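PDB 1U84: hypothetical protein from Geobacillus stearothermophilus, which is of unknown function but forms a small, all-helical domain of the DUF1871 family. Local coordinates for residues D21-G24 with A29-V32; R11-W16 with L79-A84. One frame throughout, in Å; residues are numbered along the deposited sequence.

Contact 1 (D21-G24 with A29-V32); sequences DPFG and AYDV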
loop_
_atom_site.group_PDB
_atom_site.type_symbol
_atom_site.label_atom_id
_atom_site.label_comp_id
_atom_site.label_asym_id
_atom_site.label_seq_id
_atom_site.Cartn_x
_atom_site.Cartn_y
_atom_site.Cartn_z
ATOM N N ASP A 21 -3.071 -0.247 -8.518
ATOM C CA ASP A 21 -3.708 -1.127 -9.519
ATOM C C ASP A 21 -2.695 -2.025 -10.267
ATOM O O ASP A 21 -2.562 -1.955 -11.513
ATOM C CB ASP A 21 -4.587 -0.306 -10.485
ATOM C CG ASP A 21 -5.483 -1.185 -11.361
ATOM O OD1 ASP A 21 -5.561 -2.418 -11.121
ATOM O OD2 ASP A 21 -6.105 -0.632 -12.302
ATOM N N PRO A 22 -1.980 -2.890 -9.539
ATOM C CA PRO A 22 -0.925 -3.720 -10.130
ATOM C C PRO A 22 -1.418 -4.724 -11.157
ATOM O O PRO A 22 -0.631 -5.166 -11.987
ATOM C CB PRO A 22 -0.356 -4.474 -8.936
ATOM C CG PRO A 22 -1.484 -4.471 -7.930
ATOM C CD PRO A 22 -2.088 -3.125 -8.080
ATOM N N PHE A 23 -2.709 -5.050 -11.134
ATOM C CA PHE A 23 -3.203 -6.074 -12.068
ATOM C C PHE A 23 -4.200 -5.524 -13.096
ATOM O O PHE A 23 -4.871 -6.292 -13.797
ATOM C CB PHE A 23 -3.763 -7.259 -11.276
ATOM C CG PHE A 23 -2.734 -7.938 -10.424
ATOM C CD1 PHE A 23 -1.568 -8.451 -11.003
ATOM C CD2 PHE A 23 -2.900 -8.029 -9.043
ATOM C CE1 PHE A 23 -0.588 -9.083 -10.208
ATOM C CE2 PHE A 23 -1.921 -8.644 -8.236
ATOM C CZ PHE A 23 -0.761 -9.154 -8.829
ATOM N N GLY A 24 -4.312 -4.200 -13.189
ATOM C CA GLY A 24 -5.185 -3.596 -14.219
ATOM C C GLY A 24 -6.649 -3.966 -14.035
ATOM O O GLY A 24 -7.366 -4.306 -14.985
ATOM N N ALA A 29 -11.119 -2.243 -7.132
ATOM C CA ALA A 29 -11.045 -3.674 -6.931
ATOM C C ALA A 29 -10.253 -4.051 -5.672
ATOM O O ALA A 29 -10.096 -5.244 -5.370
ATOM C CB ALA A 29 -10.414 -4.353 -8.169
ATOM N N TYR A 30 -9.713 -3.044 -4.977
ATOM C CA TYR A 30 -8.707 -3.325 -3.920
ATOM C C TYR A 30 -9.029 -2.789 -2.546
ATOM O O TYR A 30 -8.122 -2.587 -1.731
ATOM C CB TYR A 30 -7.340 -2.756 -4.331
ATOM C CG TYR A 30 -6.803 -3.228 -5.677
ATOM C CD1 TYR A 30 -6.012 -4.376 -5.774
ATOM C CD2 TYR A 30 -7.029 -2.460 -6.829
ATOM C CE1 TYR A 30 -5.504 -4.791 -7.007
ATOM C CE2 TYR A 30 -6.521 -2.862 -8.076
ATOM C CZ TYR A 30 -5.727 -3.980 -8.145
ATOM O OH TYR A 30 -5.223 -4.346 -9.365
ATOM N N ASP A 31 -10.305 -2.547 -2.250
ATOM C CA ASP A 31 -10.647 -1.915 -0.957
ATOM C C ASP A 31 -10.153 -2.707 0.244
ATOM O O ASP A 31 -9.701 -2.112 1.246
ATOM C CB ASP A 31 -12.163 -1.697 -0.832
ATOM C CG ASP A 31 -12.697 -0.674 -1.811
ATOM O OD1 ASP A 31 -11.911 0.100 -2.409
ATOM O OD2 ASP A 31 -13.929 -0.636 -1.958
ATOM N N VAL A 32 -10.215 -4.031 0.163
ATOM C CA VAL A 32 -9.796 -4.897 1.284
ATOM C C VAL A 32 -8.267 -4.760 1.475
ATOM O O VAL A 32 -7.767 -4.515 2.586
ATOM C CB VAL A 32 -10.201 -6.338 0.997
ATOM C CG1 VAL A 32 -9.573 -7.306 2.000
ATOM C CG2 VAL A 32 -11.724 -6.435 1.018
#

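Contact 2 (R11-W16 with L79-A84); sequences RLLLEW and LELKQA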
loop_
_atom_site.group_PDB
_atom_site.type_symbol
_atom_site.label_atom_id
_atom_site.label_comp_id
_atom_site.label_asym_id
_atom_site.label_seq_id
_atom_site.Cartn_x
_atom_site.Cartn_y
_atom_site.Cartn_z
ATOM N N ARG A 11 -7.627 8.934 3.767
ATOM C CA ARG A 11 -8.357 8.809 2.492
ATOM C C ARG A 11 -7.379 8.897 1.321
ATOM O O ARG A 11 -7.508 8.146 0.331
ATOM C CB ARG A 11 -9.500 9.840 2.375
ATOM C CG ARG A 11 -10.692 9.513 3.263
ATOM C CD ARG A 11 -11.899 10.440 2.964
ATOM N NE ARG A 11 -11.565 11.865 2.983
ATOM C CZ ARG A 11 -11.667 12.660 4.048
ATOM N NH1 ARG A 11 -12.091 12.179 5.215
ATOM N NH2 ARG A 11 -11.337 13.951 3.948
ATOM N N LEU A 12 -6.410 9.805 1.434
ATOM C CA LEU A 12 -5.404 9.985 0.378
ATOM C C LEU A 12 -4.534 8.737 0.234
ATOM O O LEU A 12 -4.307 8.234 -0.880
ATOM C CB LEU A 12 -4.543 11.213 0.668
ATOM C CG LEU A 12 -3.710 11.728 -0.492
ATOM C CD1 LEU A 12 -4.577 11.911 -1.748
ATOM C CD2 LEU A 12 -3.098 13.032 -0.041
ATOM N N LEU A 13 -4.068 8.211 1.364
ATOM C CA LEU A 13 -3.330 6.959 1.335
ATOM C C LEU A 13 -4.141 5.833 0.677
ATOM O O LEU A 13 -3.633 5.110 -0.169
ATOM C CB LEU A 13 -2.906 6.507 2.745
ATOM C CG LEU A 13 -1.854 7.394 3.402
ATOM C CD1 LEU A 13 -1.857 7.134 4.882
ATOM C CD2 LEU A 13 -0.464 7.130 2.806
ATOM N N LEU A 14 -5.389 5.683 1.083
ATOM C CA LEU A 14 -6.251 4.668 0.470
ATOM C C LEU A 14 -6.405 4.875 -1.038
ATOM O O LEU A 14 -6.391 3.897 -1.810
ATOM C CB LEU A 14 -7.625 4.567 1.140
ATOM C CG LEU A 14 -7.632 3.990 2.572
ATOM C CD1 LEU A 14 -8.968 4.267 3.249
ATOM C CD2 LEU A 14 -7.270 2.490 2.634
ATOM N N GLU A 15 -6.602 6.117 -1.455
ATOM C CA GLU A 15 -6.658 6.431 -2.898
ATOM C C GLU A 15 -5.414 6.002 -3.645
ATOM O O GLU A 15 -5.497 5.335 -4.688
ATOM C CB GLU A 15 -6.939 7.910 -3.129
ATOM C CG GLU A 15 -8.378 8.299 -2.892
ATOM C CD GLU A 15 -8.560 9.817 -2.929
ATOM O OE1 GLU A 15 -7.909 10.524 -2.114
ATOM O OE2 GLU A 15 -9.359 10.298 -3.768
ATOM N N TRP A 16 -4.252 6.348 -3.098
ATOM C CA TRP A 16 -2.979 5.956 -3.704
ATOM C C TRP A 16 -2.821 4.444 -3.794
ATOM O O TRP A 16 -2.319 3.923 -4.791
ATOM C CB TRP A 16 -1.822 6.542 -2.899
ATOM C CG TRP A 16 -1.640 8.019 -3.064
ATOM C CD1 TRP A 16 -2.524 8.915 -3.604
ATOM C CD2 TRP A 16 -0.539 8.785 -2.579
ATOM N NE1 TRP A 16 -2.001 10.183 -3.559
ATOM C CE2 TRP A 16 -0.790 10.133 -2.909
ATOM C CE3 TRP A 16 0.660 8.460 -1.935
ATOM C CZ2 TRP A 16 0.114 11.157 -2.593
ATOM C CZ3 TRP A 16 1.548 9.487 -1.607
ATOM C CH2 TRP A 16 1.275 10.816 -1.956
ATOM N N LEU A 79 5.025 6.163 2.658
ATOM C CA LEU A 79 5.715 6.689 3.830
ATOM C C LEU A 79 6.131 8.142 3.616
ATOM O O LEU A 79 6.145 8.922 4.584
ATOM C CB LEU A 79 6.936 5.825 4.175
ATOM C CG LEU A 79 6.568 4.463 4.779
ATOM C CD1 LEU A 79 7.764 3.502 4.893
ATOM C CD2 LEU A 79 5.887 4.612 6.132
ATOM N N GLU A 80 6.434 8.515 2.363
ATOM C CA GLU A 80 6.699 9.943 2.042
ATOM C C GLU A 80 5.505 10.815 2.383
ATOM O O GLU A 80 5.655 11.875 3.030
ATOM C CB GLU A 80 7.043 10.140 0.574
ATOM C CG GLU A 80 8.437 9.715 0.255
ATOM C CD GLU A 80 8.672 9.650 -1.225
ATOM O OE1 GLU A 80 7.830 10.202 -1.996
ATOM O OE2 GLU A 80 9.698 9.046 -1.609
ATOM N N LEU A 81 4.311 10.354 2.015
ATOM C CA LEU A 81 3.093 11.083 2.387
ATOM C C LEU A 81 2.846 11.113 3.891
ATOM O O LEU A 81 2.532 12.157 4.445
ATOM C CB LEU A 81 1.876 10.529 1.658
ATOM C CG LEU A 81 0.547 11.205 2.024
ATOM C CD1 LEU A 81 0.589 12.713 1.834
ATOM C CD2 LEU A 81 -0.590 10.580 1.248
ATOM N N LYS A 82 2.965 9.963 4.552
ATOM C CA LYS A 82 2.827 9.888 5.999
ATOM C C LYS A 82 3.792 10.872 6.693
ATOM O O LYS A 82 3.409 11.599 7.626
ATOM C CB LYS A 82 3.074 8.444 6.477
ATOM C CG LYS A 82 2.893 8.205 7.987
ATOM C CD LYS A 82 3.640 6.945 8.367
ATOM C CE LYS A 82 3.214 6.465 9.724
ATOM N NZ LYS A 82 4.099 5.346 10.134
ATOM N N GLN A 83 5.032 10.901 6.228
ATOM C CA GLN A 83 6.041 11.764 6.847
ATOM C C GLN A 83 5.742 13.241 6.566
ATOM O O GLN A 83 5.871 14.090 7.463
ATOM C CB GLN A 83 7.442 11.364 6.374
ATOM C CG GLN A 83 7.924 10.050 6.990
ATOM C CD GLN A 83 8.953 9.309 6.130
ATOM O OE1 GLN A 83 9.523 9.867 5.181
ATOM N NE2 GLN A 83 9.175 8.032 6.449
ATOM N N ALA A 84 5.319 13.533 5.341
ATOM C CA ALA A 84 4.994 14.904 4.940
ATOM C C ALA A 84 3.854 15.482 5.778
ATOM O O ALA A 84 3.791 16.705 5.987
ATOM C CB ALA A 84 4.677 14.977 3.470
#

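Contact 1 (D21-G24 with A29-V32)
Two first torsions bring the phenol of Tyr30 and the carboxylate of Asp21 together: Tyr30 turns CG anti to its carbonyl carbon (chi1 -55°), which sends the ring into the bend of residues 21-24, while Asp21 holds CG opposite its own amide nitrogen (chi1 -169°), folding the carboxylate back over the turn. The hydroxyl then reaches the acid at close range. Tyr30 OH donates to Asp21 OD1 over 2.6 Å, and OD1 receives it on its anti lone pair, the one facing away from OD2. OD1 sits at the edge of the phenol ring, in its plane, even though the carboxylate and ring planes are steeply inclined and the two side chains cross at about a right angle. The phenol oxygen is an acceptor as well: Phe23 N donates to Tyr30 OH at 3.2 Å, with an N-H...O angle of 156°. A single hydroxyl is thus gripped by two bonds, which should fix the direction of its proton. The motif is an interhelical loop tied by side-chain-to-side-chain and side-chain-to-backbone bonds. Asp21, with positive phi, leaves helix 8-20 and opens a type I beta turn that ends at Gly24, whose amide bonds weakly to Asp21 O; Tyr30 is the N-cap residue of helix 31-41. Asp21 serves the bend further, since OD1 also accepts from Leu25 N and OD2 from Gly26 N, so three bonds hold the carboxylate. Apolar contact accompanies the polar one: Pro22 CD lies 3.7 Å from Tyr30 CZ, approaching the ring obliquely. Beyond the two segments, Pro22 and Phe23 rest on Ile66, and the Phe23 ring meets that of Phe62.

Contact 2 (R11-W16 with L79-A84)
Leu81 lays one methyl over the six-membered ring of Trp16, with CD2 3.7 Å from the ring centroid and 12° off the normal, a CH-pi contact made over the face. Its CB approaches the far rim of the indole, 3.4 Å from Trp16 CZ3, so the leucine follows the ring from its outer border inward. With CG anti to the amide nitrogen (chi1 178°), the branched end of Leu81 extends toward helix 8-20, and CD2 becomes the point where three side chains converge. Leu12 meets it methyl to methyl, CD2 to CD2 at 3.7 Å, the two side chains crossing at about a right angle. Leu13 brings its own CD2 to within 3.8 Å of the same Leu81 methyl. Leu12 CG also lies over the indole face that Leu81 CD2 covers, so the two leucines share that face. Cutting Leu81 back to an alanine would probably open a gap between the helices, taking from Trp16 much of its cover on this face and from Leu12 and Leu13 their common partner. No hydrogen bond crosses here; cohesion is apolar. Outside the segments, Leu13 and Trp16 also touch Leu78, about one turn before Leu81 on helix 68-85, and Leu13 leans on Leu38 of helix 31-41. The axes of segments 11-16 and 79-84 come within 10.6 Å of each other at 168°, nearly antiparallel, a spacing spanned by large side chains. The arrangement is typical of antiparallel helix packing in a small all-helical domain, here joining its first and last helices.

The two contacts illustrate how chemistry follows place in a fold. Contact 1 lies at the surface and is local, linking the end of one helix to the start of the next through directed polar bonds. Contact 2 is partly buried and bridges most of the chain, matching helix 8-20 with helix 68-85 by apolar surfaces alone. Helix 8-20 is common ground: it supplies one face of contact 2 and runs out into the turn of contact 1, while helix 31-41, which begins at contact 1, also backs Leu13 in contact 2. Their centres are about 17 Å apart and their nearest atoms about 5 Å, without touching.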